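Local structure of tryptophanyl-tRNA synthetase (Aeropyrum pernix, 3A04) at residues 19-24 with 214-219; 72-77 with 196-201; 220-225 with 243-248; 230-233 with 237-240. The protein catalyses the ATP-dependent attachment of L-tryptophan to tRNA(Trp), releasing AMP and diphosphate, as a class I aminoacyl-tRNA synthetase. All coordinates share one frame; numbering follows the deposited sequence.

Contacts 1 to 3 gather around one mixed sheet, and contact 4 lies at the end of a helix packed on it. Contacts 2 and 3 are the interior: every touching residue is buried, and in each a leucine methyl does most of the work, Leu74 from strand 72-77 and Leu222 from helix 219-231. Contact 1 is partly buried and sparse, laying residues 19-24 against the turn that leads into helix 219-231; its centre is about 7 Å from that of contact 3. Contact 4, at the far end of that helix, belongs to the surface and is alone in having a direct salt bridge and a water bridge between its segments. Gln200 of contact 2 hydrogen-bonds Glu239 of contact 4.

Contact 1: residues 19-24 with 214-219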
loop_
_atom_site.group_PDB
_atom_site.type_symbol
_atom_site.label_atom_id
_atom_site.label_comp_id
_atom_site.label_asym_id
_atom_site.label_seq_id
_atom_site.Cartn_x
_atom_site.Cartn_y
_atom_site.Cartn_z
ATOM N N ARG A 19 30.423 3.115 20.937
ATOM C CA ARG A 19 29.892 3.991 21.978
ATOM C C ARG A 19 28.632 4.713 21.472
ATOM O O ARG A 19 27.579 4.633 22.084
ATOM C CB ARG A 19 30.950 4.999 22.465
ATOM C CG ARG A 19 31.890 4.503 23.588
ATOM C CD ARG A 19 32.281 5.710 24.468
ATOM N NE ARG A 19 33.625 5.685 25.054
ATOM C CZ ARG A 19 34.745 6.028 24.415
ATOM N NH1 ARG A 19 34.716 6.390 23.129
ATOM N NH2 ARG A 19 35.908 6.000 25.069
ATOM N N LEU A 20 28.726 5.397 20.346
ATOM C CA LEU A 20 27.571 6.125 19.837
ATOM C C LEU A 20 26.366 5.218 19.452
ATOM O O LEU A 20 25.202 5.521 19.756
ATOM C CB LEU A 20 27.984 7.011 18.676
ATOM C CG LEU A 20 26.827 7.926 18.307
ATOM C CD1 LEU A 20 27.334 9.270 17.773
ATOM C CD2 LEU A 20 25.941 7.204 17.291
ATOM N N LEU A 21 26.652 4.099 18.801
ATOM C CA LEU A 21 25.577 3.173 18.452
ATOM C C LEU A 21 24.866 2.564 19.688
ATOM O O LEU A 21 23.730 2.079 19.568
ATOM C CB LEU A 21 26.098 2.104 17.475
ATOM C CG LEU A 21 26.659 2.622 16.144
ATOM C CD1 LEU A 21 27.128 1.468 15.325
ATOM C CD2 LEU A 21 25.632 3.480 15.333
ATOM N N ARG A 22 25.509 2.594 20.867
ATOM C CA ARG A 22 24.872 2.051 22.096
ATOM C C ARG A 22 23.637 2.852 22.489
ATOM O O ARG A 22 22.706 2.319 23.110
ATOM C CB ARG A 22 25.843 1.993 23.284
ATOM C CG ARG A 22 26.662 0.726 23.352
ATOM C CD ARG A 22 27.820 0.866 24.326
ATOM N NE ARG A 22 28.803 -0.210 24.115
ATOM C CZ ARG A 22 29.481 -0.804 25.094
ATOM N NH1 ARG A 22 29.279 -0.435 26.361
ATOM N NH2 ARG A 22 30.357 -1.767 24.814
ATOM N N THR A 23 23.636 4.127 22.117
ATOM C CA THR A 23 22.452 5.016 22.192
ATOM C C THR A 23 21.200 4.357 21.591
ATOM O O THR A 23 20.083 4.550 22.087
ATOM C CB THR A 23 22.764 6.314 21.432
ATOM O OG1 THR A 23 23.797 6.997 22.148
ATOM C CG2 THR A 23 21.518 7.248 21.228
ATOM N N PHE A 24 21.404 3.547 20.537
ATOM C CA PHE A 24 20.277 2.948 19.818
ATOM C C PHE A 24 20.093 1.495 20.214
ATOM O O PHE A 24 19.331 0.708 19.581
ATOM C CB PHE A 24 20.520 3.129 18.327
ATOM C CG PHE A 24 20.653 4.566 17.942
ATOM C CD1 PHE A 24 19.567 5.421 18.040
ATOM C CD2 PHE A 24 21.871 5.082 17.549
ATOM C CE1 PHE A 24 19.669 6.762 17.723
ATOM C CE2 PHE A 24 21.996 6.438 17.222
ATOM C CZ PHE A 24 20.897 7.270 17.303
ATOM N N VAL A 214 22.420 -5.911 8.610
ATOM C CA VAL A 214 22.413 -4.588 7.976
ATOM C C VAL A 214 23.728 -3.841 8.268
ATOM O O VAL A 214 24.528 -4.298 9.094
ATOM C CB VAL A 214 21.295 -3.633 8.501
ATOM C CG1 VAL A 214 19.877 -4.095 8.163
ATOM C CG2 VAL A 214 21.391 -3.434 9.986
ATOM N N GLY A 215 23.915 -2.714 7.593
ATOM C CA GLY A 215 24.958 -1.743 7.986
ATOM C C GLY A 215 24.343 -0.759 8.991
ATOM O O GLY A 215 23.104 -0.590 9.030
ATOM N N ALA A 216 25.182 -0.031 9.758
ATOM C CA ALA A 216 24.650 0.951 10.765
ATOM C C ALA A 216 23.775 1.998 10.136
ATOM O O ALA A 216 22.815 2.526 10.759
ATOM C CB ALA A 216 25.825 1.658 11.518
ATOM N N ASP A 217 24.151 2.348 8.906
ATOM C CA ASP A 217 23.491 3.397 8.167
ATOM C C ASP A 217 22.048 3.018 7.845
ATOM O O ASP A 217 21.257 3.864 7.422
ATOM C CB ASP A 217 24.279 3.669 6.873
ATOM C CG ASP A 217 23.973 2.632 5.773
ATOM O OD1 ASP A 217 24.553 1.516 5.771
ATOM O OD2 ASP A 217 23.094 2.947 4.902
ATOM N N GLN A 218 21.685 1.741 8.065
ATOM C CA GLN A 218 20.328 1.310 7.814
ATOM C C GLN A 218 19.541 1.181 9.118
ATOM O O GLN A 218 18.424 0.720 9.111
ATOM C CB GLN A 218 20.361 -0.070 7.150
ATOM C CG GLN A 218 21.057 -0.066 5.785
ATOM C CD GLN A 218 21.194 -1.476 5.238
ATOM O OE1 GLN A 218 22.093 -2.210 5.623
ATOM N NE2 GLN A 218 20.325 -1.833 4.284
ATOM N N ASP A 219 20.123 1.572 10.260
ATOM C CA ASP A 219 19.394 1.366 11.501
ATOM C C ASP A 219 18.154 2.239 11.686
ATOM O O ASP A 219 17.189 1.783 12.309
ATOM C CB ASP A 219 20.325 1.443 12.737
ATOM C CG ASP A 219 19.717 0.777 13.937
ATOM O OD1 ASP A 219 19.437 -0.478 13.896
ATOM O OD2 ASP A 219 19.477 1.518 14.899
#
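Leu21 holds CG anti to its carbonyl carbon and extends the branch so that CD1 meets CB of Ala216 at 4.0 Å, while Asp219 has CG anti to its backbone N (chi1 -160°), which brings OD2 to 3.9 Å from CB of Phe24. These are the two points of touch. CB points toward the other segment in all four residues, but the phenyl ring of Phe24 leads away from it, and a methyl of its own segment, CG2 of Thr23, sits 3.9 Å above the ring plane, over the centre. Only 112 Å² is buried in total, so this is a light van der Waals seam.

The firmer geometry lies within residues 214-219. Backbone N of Gly215 donates to OE1 of Gln218 over 2.7 Å, almost straight at 170° and in the carbonyl plane of the amide, which fixes the rotation of the Gln218 side chain. Backbone bonds of the 3-10 turn, Gln218 N to Gly215 O and Asp219 N to Ala216 O, hold Ala216 in place against Leu21. The sequence from Gly215 to Gln218 matches the GxDQ signature of tryptophanyl-tRNA synthetases, which in relatives probably lies beside the nucleotide.

Asp219 is buried, and its carboxylate is satisfied by salt bridges from Arg56 to OD1 and from Arg223 to OD2; Tyr245 OH also lies against OD1, so close that its exact geometry is doubtful. The contact thus covers the junction where strand 210-215 ends and Gln218 occupies the N-cap position of helix 219-231, with helix 18-22 packed beside it and strand 52-56 joined through Arg56.

Contact 2: residues 72-77 with 196-201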
loop_
_atom_site.group_PDB
_atom_site.type_symbol
_atom_site.label_atom_id
_atom_site.label_comp_id
_atom_site.label_asym_id
_atom_site.label_seq_id
_atom_site.Cartn_x
_atom_site.Cartn_y
_atom_site.Cartn_z
ATOM N N ALA A 72 14.500 -17.242 11.865
ATOM C CA ALA A 72 14.583 -16.807 10.465
ATOM C C ALA A 72 15.522 -15.621 10.303
ATOM O O ALA A 72 15.803 -14.895 11.246
ATOM C CB ALA A 72 13.165 -16.452 9.876
ATOM N N VAL A 73 16.026 -15.465 9.088
ATOM C CA VAL A 73 16.740 -14.269 8.724
ATOM C C VAL A 73 16.078 -13.771 7.463
ATOM O O VAL A 73 15.621 -14.589 6.615
ATOM C CB VAL A 73 18.307 -14.549 8.512
ATOM C CG1 VAL A 73 18.562 -15.668 7.478
ATOM C CG2 VAL A 73 18.996 -13.241 8.064
ATOM N N LEU A 74 16.020 -12.441 7.307
ATOM C CA LEU A 74 15.347 -11.836 6.198
ATOM C C LEU A 74 16.239 -10.732 5.659
ATOM O O LEU A 74 16.834 -9.974 6.463
ATOM C CB LEU A 74 13.975 -11.227 6.705
ATOM C CG LEU A 74 13.430 -10.494 5.457
ATOM C CD1 LEU A 74 12.244 -11.008 4.726
ATOM C CD2 LEU A 74 13.490 -8.911 5.528
ATOM N N THR A 75 16.359 -10.588 4.329
ATOM C CA THR A 75 16.912 -9.343 3.835
ATOM C C THR A 75 16.244 -9.030 2.501
ATOM O O THR A 75 15.552 -9.893 1.916
ATOM C CB THR A 75 18.495 -9.495 3.606
ATOM O OG1 THR A 75 19.029 -8.222 3.245
ATOM C CG2 THR A 75 18.732 -10.477 2.433
ATOM N N GLY A 76 16.438 -7.822 1.985
ATOM C CA GLY A 76 15.916 -7.471 0.694
ATOM C C GLY A 76 16.996 -6.997 -0.264
ATOM O O GLY A 76 18.016 -6.441 0.187
ATOM N N PHE A 77 16.723 -7.127 -1.571
ATOM C CA PHE A 77 17.622 -6.655 -2.661
ATOM C C PHE A 77 16.793 -5.853 -3.659
ATOM O O PHE A 77 15.654 -6.235 -4.066
ATOM C CB PHE A 77 18.288 -7.816 -3.428
ATOM C CG PHE A 77 19.288 -8.595 -2.606
ATOM C CD1 PHE A 77 18.875 -9.644 -1.826
ATOM C CD2 PHE A 77 20.605 -8.187 -2.537
ATOM C CE1 PHE A 77 19.757 -10.310 -0.942
ATOM C CE2 PHE A 77 21.568 -8.946 -1.704
ATOM C CZ PHE A 77 21.112 -9.948 -0.921
ATOM N N ILE A 196 10.169 -7.114 6.609
ATOM C CA ILE A 196 10.722 -7.677 7.863
ATOM C C ILE A 196 9.686 -8.400 8.737
ATOM O O ILE A 196 9.907 -9.535 9.215
ATOM C CB ILE A 196 11.412 -6.539 8.671
ATOM C CG1 ILE A 196 12.570 -5.988 7.809
ATOM C CG2 ILE A 196 11.822 -7.042 10.083
ATOM C CD1 ILE A 196 13.116 -4.542 8.246
ATOM N N LEU A 197 8.547 -7.757 8.957
ATOM C CA LEU A 197 7.605 -8.238 9.973
ATOM C C LEU A 197 6.671 -9.305 9.441
ATOM O O LEU A 197 6.157 -10.021 10.237
ATOM C CB LEU A 197 6.767 -7.029 10.443
ATOM C CG LEU A 197 7.635 -6.027 11.232
ATOM C CD1 LEU A 197 6.861 -4.758 11.467
ATOM C CD2 LEU A 197 8.213 -6.565 12.582
ATOM N N HIS A 198 6.373 -9.391 8.118
ATOM C CA HIS A 198 5.282 -10.272 7.662
ATOM C C HIS A 198 5.618 -11.742 7.924
ATOM O O HIS A 198 4.732 -12.563 8.007
ATOM C CB HIS A 198 4.975 -10.129 6.140
ATOM C CG HIS A 198 5.962 -10.836 5.243
ATOM N ND1 HIS A 198 7.261 -10.402 5.064
ATOM C CD2 HIS A 198 5.826 -11.961 4.467
ATOM C CE1 HIS A 198 7.886 -11.209 4.207
ATOM N NE2 HIS A 198 7.049 -12.178 3.854
ATOM N N VAL A 199 6.908 -12.090 8.027
ATOM C CA VAL A 199 7.262 -13.508 8.242
ATOM C C VAL A 199 6.775 -14.075 9.586
ATOM O O VAL A 199 6.663 -15.309 9.781
ATOM C CB VAL A 199 8.826 -13.751 8.116
ATOM C CG1 VAL A 199 9.290 -13.256 6.778
ATOM C CG2 VAL A 199 9.631 -13.163 9.336
ATOM N N GLN A 200 6.434 -13.156 10.472
ATOM C CA GLN A 200 5.822 -13.490 11.766
ATOM C C GLN A 200 4.349 -13.915 11.681
ATOM O O GLN A 200 3.838 -14.543 12.599
ATOM C CB GLN A 200 5.898 -12.247 12.649
ATOM C CG GLN A 200 7.332 -11.816 12.915
ATOM C CD GLN A 200 7.349 -10.766 14.060
ATOM O OE1 GLN A 200 6.733 -10.961 15.125
ATOM N NE2 GLN A 200 8.122 -9.785 13.904
ATOM N N LEU A 201 3.669 -13.604 10.586
ATOM C CA LEU A 201 2.282 -14.086 10.426
ATOM C C LEU A 201 2.206 -15.568 10.144
ATOM O O LEU A 201 3.050 -16.097 9.421
ATOM C CB LEU A 201 1.594 -13.342 9.265
ATOM C CG LEU A 201 1.662 -11.770 9.330
ATOM C CD1 LEU A 201 1.163 -11.157 7.984
ATOM C CD2 LEU A 201 0.834 -11.247 10.575
#
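Leu74 reaches from strand 72-77 with its two methyls divided between different partners. CD2 overlaps Ile196, lying 3.8 Å from CG1 and equally near the CA of that residue, so it rests on the base of the isoleucine rather than on its far methyl. CD1 turns to the next part of the chain, where it lies 4.2 Å from CG1 of Val199 and 4.4 Å from CE1 of the His198 ring. The division follows from the torsions: CG is anti to the backbone N (chi1 175°), and a chi2 of 110°, off the usual staggered values, spreads the methyls over both groups. The side chains of Leu74 and Ile196 cross at about a right angle.

Val199 has a second role. Its CG1, next to Leu74 CD1, also covers one face of the His198 imidazole, 3.5 Å above the plane and offset toward the rim. Beyond the two segments, Tyr158 and Tyr204 meet the ring edge-to-face, and Tyr149 meets it with the planes at about 70°.

Leu74 lies in the parallel part of the sheet, between strands 210-215 and 103-108, whose Val210 and Phe105 flank both it and Val199. The contact therefore joins the end of helix 183-197 to the sheet of the class I catalytic fold.

Carbon meets carbon across the contact, while the polar atoms of His198 are satisfied by partners outside the two segments: ND1 bonds Ala194 O and NE2 bonds Arg154 NH2. Such a pairing is consistent with a neutral imidazole protonated on ND1, which would suit an apolar surrounding.

Contact 3: residues 220-225 with 243-248; sequences PHLRLT and STYHKL
Residues 220-225 form one stretch of helix and residues 243-246 an extended strand; their closest CA atoms, those of Leu222 and Ser243, are 8.4 Å apart. Helix bonds Leu224 N to Pro220 O and Thr225 N to His221 O set the one backbone. On the other, CB of Ser243 points toward the helix, whereas that of Thr244 points away from it.

One methyl spans the gap. Leu222 has CG anti to its backbone N (chi1 -160°), which aims CD2 at the strand, where it lies 3.4 Å from CB of Ser243, tighter than ordinary carbon contact. The same methyl is 3.6 Å from Ser243 OG and 3.9 Å from Tyr245 OH, so it is pressed against the pair of hydroxyls at the side-chain ends. Helix and strand here belong to a beta-alpha-beta crossover in which strand 210-215, helix 219-231 and strand 242-246 follow one another, the two strands being parallel neighbours in the class I synthetase sheet. Leu222 also touches Val214 of the first strand and so bears on both.

The two hydroxyls lie close together: Ser243 OG, at chi1 45° between its backbone N and carbonyl carbon, is 2.8 Å from Tyr245 OH. Asp219, at the start of the helix, is the other polar neighbour of the phenol, at a doubtfully short distance, and links strand to helix start beside the apolar contact. Within the helix, His221 O accepts twice, since Thr225 OG1 (3.0 Å) and Thr225 N approach from opposite faces of its plane.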
loop_
_atom_site.group_PDB
_atom_site.type_symbol
_atom_site.label_atom_id
_atom_site.label_comp_id
_atom_site.label_asym_id
_atom_site.label_seq_id
_atom_site.Cartn_x
_atom_site.Cartn_y
_atom_site.Cartn_z
ATOM N N PRO A 220 18.161 3.499 11.186
ATOM C CA PRO A 220 16.938 4.327 11.393
ATOM C C PRO A 220 15.661 3.661 10.877
ATOM O O PRO A 220 14.613 3.703 11.594
ATOM C CB PRO A 220 17.208 5.594 10.631
ATOM C CG PRO A 220 18.793 5.738 10.760
ATOM C CD PRO A 220 19.244 4.280 10.559
ATOM N N HIS A 221 15.739 3.041 9.697
ATOM C CA HIS A 221 14.530 2.320 9.209
ATOM C C HIS A 221 14.175 1.101 10.062
ATOM O O HIS A 221 12.979 0.763 10.309
ATOM C CB HIS A 221 14.607 1.905 7.703
ATOM C CG HIS A 221 13.342 1.243 7.260
ATOM N ND1 HIS A 221 13.133 -0.116 7.362
ATOM C CD2 HIS A 221 12.167 1.778 6.857
ATOM C CE1 HIS A 221 11.885 -0.393 7.009
ATOM N NE2 HIS A 221 11.287 0.743 6.686
ATOM N N LEU A 222 15.193 0.377 10.496
ATOM C CA LEU A 222 14.961 -0.752 11.394
ATOM C C LEU A 222 14.296 -0.344 12.744
ATOM O O LEU A 222 13.515 -1.063 13.306
ATOM C CB LEU A 222 16.301 -1.357 11.703
ATOM C CG LEU A 222 16.354 -2.762 12.216
ATOM C CD1 LEU A 222 15.451 -3.658 11.353
ATOM C CD2 LEU A 222 17.828 -3.213 12.022
ATOM N N ARG A 223 14.610 0.849 13.239
ATOM C CA ARG A 223 14.045 1.288 14.484
ATOM C C ARG A 223 12.591 1.671 14.229
ATOM O O ARG A 223 11.729 1.478 15.092
ATOM C CB ARG A 223 14.898 2.498 15.007
ATOM C CG ARG A 223 16.252 2.030 15.582
ATOM C CD ARG A 223 16.912 3.149 16.479
ATOM N NE ARG A 223 16.835 4.483 15.874
ATOM C CZ ARG A 223 17.803 5.028 15.131
ATOM N NH1 ARG A 223 18.895 4.344 14.876
ATOM N NH2 ARG A 223 17.696 6.250 14.635
ATOM N N LEU A 224 12.312 2.265 13.072
ATOM C CA LEU A 224 10.918 2.593 12.766
ATOM C C LEU A 224 10.107 1.256 12.656
ATOM O O LEU A 224 8.992 1.168 13.147
ATOM C CB LEU A 224 10.773 3.411 11.480
ATOM C CG LEU A 224 9.340 3.625 10.950
ATOM C CD1 LEU A 224 8.517 4.499 11.962
ATOM C CD2 LEU A 224 9.312 4.274 9.519
ATOM N N THR A 225 10.691 0.240 12.044
ATOM C CA THR A 225 10.078 -1.138 11.971
ATOM C C THR A 225 9.800 -1.702 13.362
ATOM O O THR A 225 8.725 -2.265 13.601
ATOM C CB THR A 225 10.986 -2.105 11.124
ATOM O OG1 THR A 225 11.112 -1.530 9.810
ATOM C CG2 THR A 225 10.379 -3.520 10.951
ATOM N N SER A 243 18.830 -7.651 14.834
ATOM C CA SER A 243 19.696 -7.241 13.789
ATOM C C SER A 243 21.148 -7.591 14.093
ATOM O O SER A 243 21.554 -7.735 15.280
ATOM C CB SER A 243 19.536 -5.734 13.530
ATOM O OG SER A 243 19.505 -4.976 14.740
ATOM N N THR A 244 21.953 -7.749 13.043
ATOM C CA THR A 244 23.424 -7.862 13.221
ATOM C C THR A 244 23.934 -6.752 12.350
ATOM O O THR A 244 23.209 -6.357 11.410
ATOM C CB THR A 244 24.045 -9.192 12.798
ATOM O OG1 THR A 244 23.675 -9.489 11.434
ATOM C CG2 THR A 244 23.546 -10.389 13.687
ATOM N N TYR A 245 25.134 -6.234 12.650
ATOM C CA TYR A 245 25.639 -4.999 12.015
ATOM C C TYR A 245 27.002 -5.260 11.439
ATOM O O TYR A 245 27.860 -5.808 12.144
ATOM C CB TYR A 245 25.727 -3.763 12.961
ATOM C CG TYR A 245 24.382 -3.357 13.401
ATOM C CD1 TYR A 245 23.813 -3.953 14.525
ATOM C CD2 TYR A 245 23.647 -2.408 12.680
ATOM C CE1 TYR A 245 22.509 -3.640 14.951
ATOM C CE2 TYR A 245 22.331 -2.071 13.115
ATOM C CZ TYR A 245 21.812 -2.670 14.260
ATOM O OH TYR A 245 20.517 -2.409 14.674
ATOM N N HIS A 246 27.153 -4.965 10.142
ATOM C CA HIS A 246 28.435 -5.216 9.506
ATOM C C HIS A 246 29.068 -3.883 9.073
ATOM O O HIS A 246 28.364 -2.932 8.775
ATOM C CB HIS A 246 28.302 -6.227 8.342
ATOM C CG HIS A 246 27.267 -5.851 7.314
ATOM N ND1 HIS A 246 26.219 -6.672 6.988
ATOM C CD2 HIS A 246 27.121 -4.744 6.554
ATOM C CE1 HIS A 246 25.458 -6.089 6.083
ATOM N NE2 HIS A 246 25.993 -4.923 5.782
ATOM N N LYS A 247 30.403 -3.807 9.032
ATOM C CA LYS A 247 31.063 -2.629 8.439
ATOM C C LYS A 247 30.987 -2.786 6.948
ATOM O O LYS A 247 31.199 -3.863 6.454
ATOM C CB LYS A 247 32.547 -2.598 8.819
ATOM C CG LYS A 247 32.767 -2.790 10.346
ATOM C CD LYS A 247 34.170 -3.337 10.637
ATOM C CE LYS A 247 35.081 -2.198 11.054
ATOM N NZ LYS A 247 36.264 -2.823 11.707
ATOM N N LEU A 248 30.672 -1.743 6.229
ATOM C CA LEU A 248 30.618 -1.836 4.769
ATOM C C LEU A 248 32.053 -1.937 4.152
ATOM O O LEU A 248 32.992 -1.254 4.590
ATOM C CB LEU A 248 29.922 -0.595 4.212
ATOM C CG LEU A 248 28.415 -0.325 4.536
ATOM C CD1 LEU A 248 28.199 -0.235 6.040
ATOM C CD2 LEU A 248 27.944 1.010 3.885
#

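Contact 4: residues 230-233 with 237-240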
loop_
_atom_site.group_PDB
_atom_site.type_symbol
_atom_site.label_atom_id
_atom_site.label_comp_id
_atom_site.label_asym_id
_atom_site.label_seq_id
_atom_site.Cartn_x
_atom_site.Cartn_y
_atom_site.Cartn_z
ATOM N N ASP A 230 5.628 -2.667 17.859
ATOM C CA ASP A 230 5.070 -2.299 19.198
ATOM C C ASP A 230 3.691 -1.599 19.003
ATOM O O ASP A 230 2.722 -1.843 19.766
ATOM C CB ASP A 230 5.987 -1.253 19.830
ATOM C CG ASP A 230 7.306 -1.804 20.295
ATOM O OD1 ASP A 230 7.529 -3.029 20.408
ATOM O OD2 ASP A 230 8.151 -0.968 20.637
ATOM N N ARG A 231 3.622 -0.711 18.006
ATOM C CA ARG A 231 2.380 0.073 17.745
ATOM C C ARG A 231 1.235 -0.783 17.193
ATOM O O ARG A 231 0.051 -0.383 17.264
ATOM C CB ARG A 231 2.654 1.272 16.853
ATOM C CG ARG A 231 3.556 2.341 17.542
ATOM C CD ARG A 231 4.035 3.336 16.494
ATOM N NE ARG A 231 5.076 4.171 17.056
ATOM C CZ ARG A 231 5.629 5.207 16.450
ATOM N NH1 ARG A 231 5.278 5.575 15.204
ATOM N NH2 ARG A 231 6.541 5.905 17.108
ATOM N N MET A 232 1.539 -1.967 16.688
ATOM C CA MET A 232 0.482 -2.867 16.257
ATOM C C MET A 232 -0.122 -3.690 17.395
ATOM O O MET A 232 -1.008 -4.481 17.156
ATOM C CB MET A 232 0.953 -3.805 15.114
ATOM C CG MET A 232 1.246 -3.000 13.779
ATOM S SD MET A 232 -0.280 -2.225 13.135
ATOM C CE MET A 232 -0.803 -3.806 12.619
ATOM N N ALA A 233 0.404 -3.597 18.624
ATOM C CA ALA A 233 -0.176 -4.426 19.734
ATOM C C ALA A 233 -1.720 -4.302 19.840
ATOM O O ALA A 233 -2.231 -3.231 19.761
ATOM C CB ALA A 233 0.512 -4.076 21.112
ATOM N N GLU A 237 -0.031 -9.313 16.855
ATOM C CA GLU A 237 1.048 -9.362 17.843
ATOM C C GLU A 237 2.386 -9.666 17.089
ATOM O O GLU A 237 2.540 -10.733 16.446
ATOM C CB GLU A 237 0.722 -10.479 18.882
ATOM C CG GLU A 237 -0.575 -10.162 19.761
ATOM C CD GLU A 237 -0.713 -8.670 20.168
ATOM O OE1 GLU A 237 0.107 -8.175 20.963
ATOM O OE2 GLU A 237 -1.661 -7.973 19.689
ATOM N N LEU A 238 3.293 -8.717 17.140
ATOM C CA LEU A 238 4.572 -8.782 16.408
ATOM C C LEU A 238 5.688 -8.575 17.383
ATOM O O LEU A 238 5.595 -7.766 18.293
ATOM C CB LEU A 238 4.624 -7.701 15.330
ATOM C CG LEU A 238 3.525 -7.804 14.252
ATOM C CD1 LEU A 238 3.414 -6.514 13.397
ATOM C CD2 LEU A 238 3.699 -9.087 13.354
ATOM N N GLU A 239 6.765 -9.317 17.188
ATOM C CA GLU A 239 7.977 -9.103 17.941
ATOM C C GLU A 239 8.893 -8.087 17.205
ATOM O O GLU A 239 8.974 -8.019 15.914
ATOM C CB GLU A 239 8.675 -10.471 18.220
ATOM C CG GLU A 239 10.167 -10.290 18.838
ATOM C CD GLU A 239 10.824 -11.551 19.484
ATOM O OE1 GLU A 239 10.218 -11.988 20.495
ATOM O OE2 GLU A 239 11.955 -12.078 19.027
ATOM N N ARG A 240 9.620 -7.308 18.008
ATOM C CA ARG A 240 10.610 -6.384 17.478
ATOM C C ARG A 240 11.744 -7.197 16.767
ATOM O O ARG A 240 12.235 -8.178 17.316
ATOM C CB ARG A 240 11.210 -5.563 18.637
ATOM C CG ARG A 240 10.203 -4.496 19.137
ATOM C CD ARG A 240 10.851 -3.587 20.262
ATOM N NE ARG A 240 11.166 -4.374 21.445
ATOM C CZ ARG A 240 10.305 -4.762 22.400
ATOM N NH1 ARG A 240 9.012 -4.379 22.374
ATOM N NH2 ARG A 240 10.761 -5.515 23.427
HETATM O O HOH W 1 6.506 -5.637 19.958
#
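Arg240 faces Asp230 across the loop that carries the chain from helix 219-231 back to strand 242-246, the return half of a beta-alpha-beta crossover. From CB the side chain runs to CG, which passes 3.3 Å from Asp230 OD1; CD follows at 3.4 Å from the same oxygen and also borders OD2. The bend at chi3 then turns the guanidinium back, NE and CZ skirting OD1, until NH1 donates to it at 2.8 Å with an N-H...O angle of 160°. The arginine thus curls around one carboxylate oxygen. OD1 lies near the guanidinium plane, at its edge, and is met on its syn side, 26° out of the carboxylate plane; the two planes are 66° apart, a single-bond salt bridge rather than a flat paired one.

A water adds a second link, donating to Asp230 OD1 (2.8 Å) and to Leu238 O (2.9 Å), so OD1 takes two bonds at the surface. Beneath this polar layer Leu238 CD1 lies 4.0 Å from Met232 CB, the side chains side by side and pointing the same way; Met232 is buried against Leu164 and Phe165 of helix 156-165.

At the turn, the bent Glu237 side chain folds back to bond Gly234 N through OE2, bringing that oxygen to 3.7 Å from the carbonyl carbon of Ala233 and OE1 to 4.1 Å from Ala233 CB.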